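Local coordinates for tailspike protein (Siphovirus 9NA, PDB 3RIQ) that recognises Salmonella lipopolysaccharide as the phage's receptor-binding tailspike and probably cleaves its O-antigen as an endorhamnosidase, at residues P161-G166 with R182-W187; A325-Q330 with T352-T357; F222-G227 with G256-R261; N72-G77 with N154-T159. All coordinates share one frame; numbering follows the deposited sequence.

Interaction 1. Residues P161-G166 with R182-W187; sequences PEATMG and RNFIAW
E162 and N183 meet through a side-chain bond: ND2 of N183 donates to OE2 of E162 at 3.0 Å, coming from above the carboxylate plane while the oxygen stays in the amide plane. The guanidinium of R182 lies alongside the carboxylate, 61° from its plane; with OE2 of E162 and NH1 of R182 3.7 Å apart, their salt bridge is long, and a water joins the same two atoms. Nearby, the CB of A163 sits over the centre of the F184 ring, 4.0 Å from its centroid, as a CH-pi contact. On the side of the strand pair that carries I185, CE of M165 reaches CG2 of I185 at 3.8 Å, the M165 chain being bent at chi2 (-65°). These side chains are set by parallel backbone pairing, in which I185 N donates to A163 O at 2.8 Å and A163 N to N183 O at 3.1 Å. Further out, H84 binds OE1 of E162, and N155 of the second subunit reaches E162, R182 and, weakly, N183, which ties the polar end into the trimer. The in-register parallel pairing and the corner at T164 and M165 fit the coils of a parallel beta-helix, here right-handed.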
# COMPACT_ATOMS: atom_id res chain seq x y z
N PRO A 161 22.59 15.28 -1.30
CA PRO A 161 23.09 16.35 -0.44
C PRO A 161 23.15 15.95 1.02
O PRO A 161 22.30 15.22 1.49
CB PRO A 161 22.07 17.46 -0.65
CG PRO A 161 20.75 16.71 -0.93
CD PRO A 161 21.24 15.56 -1.82
N GLU A 162 24.12 16.52 1.72
CA GLU A 162 24.35 16.25 3.14
C GLU A 162 24.35 17.54 3.95
O GLU A 162 24.39 18.65 3.37
CB GLU A 162 25.74 15.59 3.32
CG GLU A 162 25.97 14.38 2.43
CD GLU A 162 27.23 13.60 2.77
OE1 GLU A 162 28.10 14.08 3.56
OE2 GLU A 162 27.38 12.48 2.25
N ALA A 163 24.33 17.43 5.27
CA ALA A 163 24.42 18.63 6.13
C ALA A 163 24.80 18.23 7.55
O ALA A 163 24.40 17.17 8.03
CB ALA A 163 23.07 19.36 6.18
N THR A 164 25.50 19.12 8.23
CA THR A 164 25.76 18.96 9.66
C THR A 164 25.38 20.29 10.29
O THR A 164 26.14 21.25 10.24
CB THR A 164 27.24 18.60 9.94
OG1 THR A 164 27.59 17.41 9.21
CG2 THR A 164 27.47 18.33 11.45
N MET A 165 24.17 20.33 10.84
CA MET A 165 23.57 21.57 11.31
C MET A 165 23.54 22.59 10.15
O MET A 165 24.09 23.69 10.24
CB MET A 165 24.30 22.11 12.56
CG MET A 165 24.30 21.14 13.72
SD MET A 165 22.65 20.81 14.39
CE MET A 165 23.01 19.47 15.56
N GLY A 166 22.89 22.19 9.05
CA GLY A 166 22.84 22.98 7.83
C GLY A 166 21.61 22.61 7.04
O GLY A 166 20.85 21.70 7.39
N ARG A 182 21.03 12.70 2.56
CA ARG A 182 21.56 11.65 3.44
C ARG A 182 22.72 12.20 4.24
O ARG A 182 23.25 13.26 3.87
CB ARG A 182 22.02 10.47 2.59
CG ARG A 182 23.06 10.80 1.50
CD ARG A 182 23.28 9.57 0.57
NE ARG A 182 23.92 8.46 1.26
CZ ARG A 182 25.24 8.32 1.39
NH1 ARG A 182 26.07 9.27 0.92
NH2 ARG A 182 25.74 7.28 2.06
N ASN A 183 23.09 11.54 5.34
CA ASN A 183 24.02 12.17 6.29
C ASN A 183 23.61 13.62 6.55
O ASN A 183 24.43 14.56 6.42
CB ASN A 183 25.45 12.09 5.77
CG ASN A 183 25.87 10.68 5.44
OD1 ASN A 183 25.73 9.78 6.26
ND2 ASN A 183 26.42 10.47 4.23
N PHE A 184 22.32 13.81 6.83
CA PHE A 184 21.69 15.13 6.77
C PHE A 184 21.09 15.50 8.13
O PHE A 184 19.99 15.05 8.49
CB PHE A 184 20.63 15.11 5.66
CG PHE A 184 20.14 16.46 5.21
CD1 PHE A 184 20.25 16.83 3.87
CD2 PHE A 184 19.59 17.39 6.11
CE1 PHE A 184 19.76 18.08 3.41
CE2 PHE A 184 19.13 18.65 5.68
CZ PHE A 184 19.20 19.01 4.34
N ILE A 185 21.84 16.28 8.91
CA ILE A 185 21.39 16.81 10.19
C ILE A 185 21.02 18.27 9.92
O ILE A 185 21.93 19.11 9.65
CB ILE A 185 22.48 16.69 11.25
CG1 ILE A 185 22.92 15.22 11.38
CG2 ILE A 185 22.01 17.28 12.57
CD1 ILE A 185 24.26 15.04 11.98
N ALA A 186 19.72 18.57 9.90
CA ALA A 186 19.23 19.88 9.47
C ALA A 186 19.47 20.98 10.50
O ALA A 186 19.79 20.70 11.67
CB ALA A 186 17.72 19.75 9.15
N TRP A 187 19.36 22.22 10.05
CA TRP A 187 19.47 23.38 10.97
C TRP A 187 18.06 23.95 11.30
O TRP A 187 17.65 23.95 12.46
CB TRP A 187 20.37 24.44 10.34
CG TRP A 187 20.49 25.69 11.16
CD1 TRP A 187 20.24 26.98 10.75
CD2 TRP A 187 20.91 25.78 12.53
NE1 TRP A 187 20.48 27.86 11.79
CE2 TRP A 187 20.91 27.15 12.89
CE3 TRP A 187 21.32 24.84 13.49
CZ2 TRP A 187 21.28 27.60 14.17
CZ3 TRP A 187 21.67 25.27 14.74
CH2 TRP A 187 21.67 26.65 15.07
O HOH W 1 26.14 11.98 -0.08
O HOH W 2 26.29 14.94 8.50

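Interaction 2. Residues A325-Q330 with T352-T357; sequences AWWDGQ and TNNDIT
Residues 327-330 and 352-356 run 111° apart end to end and come nearest at Q330 and N353, and T352 N donates to G329 O at 3.1 Å. The same carbonyl oxygen takes a second bond from ND2 of N354, 2.9 Å long. The two donors reach G329 O from opposite faces of its carbonyl plane, neither on a lone pair. The N354 amide is held at its other end as well, since OD1 accepts from the backbone N of N332, and ND2 also donates to D349. W327 turns its edge to this amide: NE1 of W327 and ND2 of N354 are 3.8 Å apart with the ring and amide planes steeply inclined (84°), and the indole N-H is spent on D349, the carboxylate that ND2 of N354 shares. Farther along the same ring edge, CZ2 of W327 packs on CD1 of I356 at 3.9 Å. Toward the partly exposed end, ND2 of N353 donates to OE1 of Q330 at 3.0 Å, almost straight (169°) and in the N353 amide plane, although the two amides are themselves nearly perpendicular. The extended Q330 chain carries OE1 to this bond, and its NE2 goes on to Q305 O, while OD1 of N353 takes a bond from R381. Amides thus do most of the joining between these turns of the beta-helix, using donor and acceptor ends at once, and the doubly gripped G329 carbonyl would be expected to fix the path of the chain where it leaves strand 326-327.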
# COMPACT_ATOMS: atom_id res chain seq x y z
N ALA A 325 -1.19 12.68 11.42
CA ALA A 325 -1.15 13.15 10.00
C ALA A 325 -2.39 14.00 9.85
O ALA A 325 -3.49 13.61 10.30
CB ALA A 325 -1.23 11.96 9.01
N TRP A 326 -2.23 15.18 9.24
CA TRP A 326 -3.40 16.02 9.00
C TRP A 326 -3.27 16.96 7.81
O TRP A 326 -2.16 17.19 7.26
CB TRP A 326 -3.85 16.78 10.25
CG TRP A 326 -3.09 18.03 10.66
CD1 TRP A 326 -1.73 18.27 10.60
CD2 TRP A 326 -3.67 19.17 11.31
NE1 TRP A 326 -1.44 19.53 11.17
CE2 TRP A 326 -2.62 20.09 11.60
CE3 TRP A 326 -4.99 19.49 11.69
CZ2 TRP A 326 -2.86 21.31 12.26
CZ3 TRP A 326 -5.23 20.71 12.36
CH2 TRP A 326 -4.17 21.60 12.64
N TRP A 327 -4.43 17.48 7.42
CA TRP A 327 -4.57 18.35 6.25
C TRP A 327 -5.84 19.17 6.39
O TRP A 327 -6.72 18.84 7.21
CB TRP A 327 -4.64 17.52 4.93
CG TRP A 327 -5.75 16.49 4.96
CD1 TRP A 327 -7.07 16.67 4.59
CD2 TRP A 327 -5.64 15.15 5.45
NE1 TRP A 327 -7.79 15.50 4.81
CE2 TRP A 327 -6.94 14.55 5.33
CE3 TRP A 327 -4.58 14.39 5.96
CZ2 TRP A 327 -7.19 13.23 5.76
CZ3 TRP A 327 -4.81 13.08 6.34
CH2 TRP A 327 -6.12 12.51 6.23
N ASP A 328 -5.91 20.24 5.61
CA ASP A 328 -7.19 20.97 5.44
C ASP A 328 -7.48 21.05 3.93
O ASP A 328 -6.87 20.33 3.14
CB ASP A 328 -7.20 22.38 6.10
CG ASP A 328 -6.37 23.40 5.32
OD1 ASP A 328 -5.49 22.96 4.54
OD2 ASP A 328 -6.60 24.63 5.49
N GLY A 329 -8.34 21.97 3.55
CA GLY A 329 -8.71 22.17 2.16
C GLY A 329 -9.70 21.13 1.68
O GLY A 329 -10.27 20.34 2.46
N GLN A 330 -9.97 21.17 0.39
CA GLN A 330 -10.92 20.24 -0.21
C GLN A 330 -10.41 19.69 -1.51
O GLN A 330 -9.43 20.18 -2.05
CB GLN A 330 -12.29 20.90 -0.42
CG GLN A 330 -12.32 22.09 -1.41
CD GLN A 330 -13.76 22.58 -1.62
OE1 GLN A 330 -14.59 21.85 -2.20
NE2 GLN A 330 -14.08 23.74 -1.08
N THR A 352 -12.88 19.91 4.16
CA THR A 352 -14.16 19.33 3.82
C THR A 352 -14.05 18.71 2.43
O THR A 352 -13.13 19.02 1.70
CB THR A 352 -15.28 20.43 3.84
OG1 THR A 352 -16.56 19.82 3.72
CG2 THR A 352 -15.09 21.43 2.69
N ASN A 353 -15.00 17.85 2.04
CA ASN A 353 -15.08 17.37 0.67
C ASN A 353 -13.76 16.75 0.22
O ASN A 353 -13.29 16.99 -0.88
CB ASN A 353 -15.54 18.53 -0.26
CG ASN A 353 -15.76 18.09 -1.70
OD1 ASN A 353 -16.19 16.96 -1.95
ND2 ASN A 353 -15.45 18.98 -2.65
N ASN A 354 -13.20 15.90 1.09
CA ASN A 354 -12.01 15.10 0.76
C ASN A 354 -12.37 13.63 0.69
O ASN A 354 -13.35 13.17 1.29
CB ASN A 354 -10.90 15.34 1.80
CG ASN A 354 -10.41 16.78 1.79
OD1 ASN A 354 -10.01 17.29 0.75
ND2 ASN A 354 -10.47 17.45 2.94
N ASP A 355 -11.53 12.89 -0.04
CA ASP A 355 -11.69 11.46 -0.22
C ASP A 355 -10.57 10.73 0.49
O ASP A 355 -9.41 10.93 0.17
CB ASP A 355 -11.70 11.14 -1.71
CG ASP A 355 -13.00 11.51 -2.34
OD1 ASP A 355 -13.99 10.79 -2.13
OD2 ASP A 355 -13.07 12.53 -3.04
N ILE A 356 -10.96 9.91 1.47
CA ILE A 356 -10.04 9.35 2.47
C ILE A 356 -10.21 7.85 2.52
O ILE A 356 -11.30 7.38 2.82
CB ILE A 356 -10.38 9.92 3.88
CG1 ILE A 356 -10.30 11.45 3.90
CG2 ILE A 356 -9.46 9.36 4.96
CD1 ILE A 356 -10.86 12.08 5.16
N THR A 357 -9.15 7.12 2.23
CA THR A 357 -9.23 5.66 2.20
C THR A 357 -8.06 4.98 2.86
O THR A 357 -6.97 5.50 2.86
CB THR A 357 -9.33 5.11 0.73
OG1 THR A 357 -8.23 5.58 -0.06
CG2 THR A 357 -10.63 5.54 0.06

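Interaction 3. Residues F222-G227 with G256-R261; sequences FIRNDG and GGRSAR
The backbone oxygen of S259 accepts from NH1 of R224 at 3.0 Å, in the plane of the guanidinium, and the three methylenes of R224 run beside it, CD the nearest at 3.6 Å. The contact lies where strand 220-223 of the right-handed beta-helix ends and meets the antiparallel hairpin of strands 254-255 and 258-259. R224 gets there by an extended chain: CG stands opposite the backbone N (chi1 -157°), and the side chain runs straight on to NE. Over one face of its guanidinium, toward the rim, lies CD of R258, 3.5 Å above the plane. The two guanidinium planes are 69° apart, and D294 serves both arginines, its carboxylate pairing with NE of R258 and its backbone oxygen taking NH1 of R224; T199 O binds NH2 of R224. At the foot of the side chain, R224 N donates to A260 O at 3.0 Å from above the carbonyl plane. OG of S259 is a second polar centre, bonded to D295 and accepting at 3.0 Å from NH1 of R261, whose guanidinium is also held by salt bridges to D285 and E254. Apolar packing adds CG2 of I223 against CB of A260 at 3.8 Å.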
# COMPACT_ATOMS: atom_id res chain seq x y z
N PHE A 222 7.29 23.77 1.84
CA PHE A 222 6.82 24.43 0.60
C PHE A 222 6.14 25.77 0.89
O PHE A 222 5.29 25.85 1.79
CB PHE A 222 5.80 23.54 -0.14
CG PHE A 222 6.40 22.27 -0.67
CD1 PHE A 222 6.91 22.20 -1.97
CD2 PHE A 222 6.54 21.15 0.16
CE1 PHE A 222 7.52 21.02 -2.45
CE2 PHE A 222 7.13 19.98 -0.33
CZ PHE A 222 7.63 19.92 -1.61
N ILE A 223 6.55 26.81 0.15
CA ILE A 223 5.97 28.14 0.25
C ILE A 223 5.57 28.62 -1.15
O ILE A 223 6.43 28.75 -2.03
CB ILE A 223 7.04 29.12 0.86
CG1 ILE A 223 7.28 28.76 2.32
CG2 ILE A 223 6.63 30.60 0.69
CD1 ILE A 223 8.61 29.36 2.90
N ARG A 224 4.26 28.84 -1.35
CA ARG A 224 3.72 29.32 -2.64
C ARG A 224 4.17 28.44 -3.82
O ARG A 224 4.68 28.95 -4.85
CB ARG A 224 4.01 30.83 -2.91
CG ARG A 224 3.02 31.43 -3.89
CD ARG A 224 3.25 32.96 -4.09
NE ARG A 224 2.30 33.46 -5.10
CZ ARG A 224 1.04 33.83 -4.85
NH1 ARG A 224 0.56 33.84 -3.60
NH2 ARG A 224 0.25 34.26 -5.85
N ASN A 225 4.01 27.12 -3.64
CA ASN A 225 4.23 26.15 -4.73
C ASN A 225 2.89 25.59 -5.22
O ASN A 225 1.96 25.39 -4.41
CB ASN A 225 5.16 24.99 -4.30
CG ASN A 225 6.64 25.35 -4.41
OD1 ASN A 225 7.41 24.63 -5.09
ND2 ASN A 225 7.07 26.44 -3.75
N ASP A 226 2.78 25.37 -6.53
CA ASP A 226 1.60 24.75 -7.15
C ASP A 226 2.09 23.74 -8.17
O ASP A 226 2.75 24.12 -9.16
CB ASP A 226 0.74 25.84 -7.79
CG ASP A 226 -0.57 25.32 -8.35
OD1 ASP A 226 -0.77 24.08 -8.49
OD2 ASP A 226 -1.45 26.19 -8.65
N GLY A 227 1.77 22.48 -7.94
CA GLY A 227 2.19 21.43 -8.88
C GLY A 227 1.47 21.44 -10.23
O GLY A 227 1.82 20.67 -11.13
N GLY A 256 5.35 37.99 4.74
CA GLY A 256 5.73 39.29 4.21
C GLY A 256 4.59 39.98 3.46
O GLY A 256 4.83 40.88 2.66
N GLY A 257 3.36 39.53 3.71
CA GLY A 257 2.21 40.08 3.02
C GLY A 257 1.66 39.39 1.79
O GLY A 257 0.73 39.89 1.16
N ARG A 258 2.23 38.24 1.43
CA ARG A 258 1.68 37.46 0.29
C ARG A 258 1.38 36.03 0.71
O ARG A 258 2.16 35.43 1.48
CB ARG A 258 2.64 37.45 -0.90
CG ARG A 258 2.12 36.63 -2.10
CD ARG A 258 2.90 36.79 -3.38
NE ARG A 258 2.66 38.10 -3.93
CZ ARG A 258 3.59 39.05 -4.07
NH1 ARG A 258 4.86 38.81 -3.74
NH2 ARG A 258 3.25 40.24 -4.55
N SER A 259 0.29 35.47 0.19
CA SER A 259 -0.03 34.07 0.51
C SER A 259 1.14 33.13 0.21
O SER A 259 1.71 33.16 -0.89
CB SER A 259 -1.26 33.60 -0.30
OG SER A 259 -1.52 32.23 0.01
N ALA A 260 1.47 32.29 1.20
CA ALA A 260 2.56 31.34 1.14
C ALA A 260 2.04 29.91 0.99
O ALA A 260 2.77 28.93 1.21
CB ALA A 260 3.39 31.46 2.44
N ARG A 261 0.76 29.79 0.67
CA ARG A 261 0.05 28.51 0.61
C ARG A 261 0.49 27.68 -0.60
O ARG A 261 1.34 28.10 -1.38
CB ARG A 261 -1.45 28.77 0.58
CG ARG A 261 -1.94 29.45 1.88
CD ARG A 261 -3.40 29.85 1.70
NE ARG A 261 -4.02 30.46 2.89
CZ ARG A 261 -4.00 31.76 3.17
NH1 ARG A 261 -3.36 32.63 2.38
NH2 ARG A 261 -4.65 32.20 4.25

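Interaction 4. Residues N72-G77 with N154-T159; sequences NNLGSG and NNIIFT
I156 and L74 meet through their branches: CD2 of L74 lies 4.0 Å from CG2 of I156, and the two side chains cross at a slant. I156, which has the largest buried area of the contact, also turns CD1 into the loop of residues 72-77, where it comes to 3.4 Å from G75 O and close to CG of L74. Its chain bends at chi2 (-68°), which folds CD1 back toward the loop although the bond from CA to CB does not aim at it. L74 rests on F50 as well, while I156 touches I176 of strand 176-179, so the pair extends a run of apolar side chains across neighbouring turns. This is the stacked interior of a right-handed beta-helix of the P22 tailspike family, with the chain turning a corner at N155 on its way into strand 156-159.

S76 takes the polar side. Its CA approaches N154 O at 3.1 Å as a CA-H...O contact, and its OG is bridged to N154 by two waters, one accepting from N154 N at 2.9 Å and lying within hydrogen-bonding distance of L74 O, the other accepting from ND2 of N154. OD1 of N154 is held by N174. Just beyond S76, G77 N donates to N155 O at 2.7 Å, tilted 25° from the carbonyl plane. The amide of N155 points on to another chain, where R182 of the third subunit binds OD1 and E162 of that subunit takes ND2.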
# COMPACT_ATOMS: atom_id res chain seq x y z
N ASN A 72 24.06 32.33 -7.13
CA ASN A 72 23.27 33.17 -8.06
C ASN A 72 23.62 32.84 -9.50
O ASN A 72 24.75 32.43 -9.78
CB ASN A 72 23.57 34.65 -7.79
CG ASN A 72 23.28 35.04 -6.38
OD1 ASN A 72 24.01 35.83 -5.75
ND2 ASN A 72 22.20 34.54 -5.86
N ASN A 73 22.66 32.99 -10.39
CA ASN A 73 22.85 32.76 -11.82
C ASN A 73 23.41 31.39 -12.18
O ASN A 73 24.19 31.25 -13.11
CB ASN A 73 23.74 33.87 -12.43
CG ASN A 73 23.16 35.24 -12.18
OD1 ASN A 73 21.96 35.47 -12.38
ND2 ASN A 73 24.00 36.18 -11.78
N LEU A 74 22.96 30.36 -11.49
CA LEU A 74 23.36 29.03 -11.87
C LEU A 74 22.53 28.62 -13.06
O LEU A 74 21.31 28.76 -13.02
CB LEU A 74 23.12 28.06 -10.67
CG LEU A 74 23.62 26.63 -10.86
CD1 LEU A 74 25.14 26.63 -11.19
CD2 LEU A 74 23.35 25.77 -9.57
N GLY A 75 23.17 28.15 -14.13
CA GLY A 75 22.46 27.91 -15.39
C GLY A 75 21.48 26.74 -15.32
O GLY A 75 21.77 25.74 -14.68
N SER A 76 20.36 26.86 -16.02
CA SER A 76 19.38 25.76 -16.12
C SER A 76 20.03 24.49 -16.68
O SER A 76 20.79 24.55 -17.67
CB SER A 76 18.18 26.17 -16.98
OG SER A 76 17.61 27.33 -16.40
N GLY A 77 19.77 23.35 -16.01
CA GLY A 77 20.39 22.09 -16.41
C GLY A 77 21.64 21.74 -15.61
O GLY A 77 22.22 20.66 -15.83
N ASN A 154 16.41 27.56 -12.34
CA ASN A 154 15.41 26.64 -12.88
C ASN A 154 16.10 25.38 -13.31
O ASN A 154 17.21 25.42 -13.88
CB ASN A 154 14.66 27.25 -14.07
CG ASN A 154 13.71 28.36 -13.68
OD1 ASN A 154 13.10 28.37 -12.61
ND2 ASN A 154 13.56 29.32 -14.59
N ASN A 155 15.48 24.25 -13.01
CA ASN A 155 15.92 22.95 -13.57
C ASN A 155 17.33 22.57 -13.11
O ASN A 155 18.25 22.39 -13.93
CB ASN A 155 15.85 22.91 -15.11
CG ASN A 155 15.91 21.50 -15.61
OD1 ASN A 155 15.58 20.56 -14.87
ND2 ASN A 155 16.38 21.32 -16.85
N ILE A 156 17.48 22.42 -11.81
CA ILE A 156 18.77 22.03 -11.17
C ILE A 156 18.55 20.74 -10.44
O ILE A 156 17.53 20.58 -9.74
CB ILE A 156 19.29 23.10 -10.16
CG1 ILE A 156 19.14 24.52 -10.74
CG2 ILE A 156 20.72 22.74 -9.72
CD1 ILE A 156 20.04 24.85 -11.93
N ILE A 157 19.49 19.81 -10.59
CA ILE A 157 19.39 18.56 -9.83
C ILE A 157 20.46 18.54 -8.76
O ILE A 157 21.63 18.77 -9.07
CB ILE A 157 19.52 17.30 -10.79
CG1 ILE A 157 18.44 17.34 -11.90
CG2 ILE A 157 19.45 15.99 -9.96
CD1 ILE A 157 18.58 16.22 -12.91
N PHE A 158 20.06 18.26 -7.52
CA PHE A 158 21.00 18.00 -6.42
C PHE A 158 20.97 16.51 -6.14
O PHE A 158 19.89 15.98 -5.89
CB PHE A 158 20.57 18.77 -5.14
CG PHE A 158 21.05 20.19 -5.08
CD1 PHE A 158 20.67 21.12 -6.05
CD2 PHE A 158 21.83 20.61 -4.00
CE1 PHE A 158 21.15 22.47 -6.00
CE2 PHE A 158 22.29 21.95 -3.93
CZ PHE A 158 21.93 22.89 -4.94
N THR A 159 22.11 15.86 -6.11
CA THR A 159 22.17 14.46 -5.75
C THR A 159 22.89 14.22 -4.44
O THR A 159 23.98 14.69 -4.21
CB THR A 159 22.75 13.58 -6.87
OG1 THR A 159 24.13 13.90 -7.16
CG2 THR A 159 21.93 13.76 -8.12
O HOH W 3 18.58 28.58 -13.95
O HOH W 4 15.10 28.72 -17.23

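How the interactions relate
All four contacts involve the right-handed beta-helix, interaction 3 joining it to a hairpin, yet they connect its parts differently. Interaction 1 is strand pairing proper, a buried ladder of parallel backbone bonds, whereas interactions 2, 3 and 4 bring together loops and strand ends. Interaction 3 is also buried, but relies on arginines; interaction 2, partly buried, uses amides around a carbonyl; interaction 4 combines an apolar interior with an exposed, water-bridged side at S76. Interactions 1 and 4 adjoin in sequence and answer each other across the trimer: N155 of one subunit bonds to E162 and R182 of the next. Interactions 2 and 3 approach to about 7 Å between nearest atoms without touching.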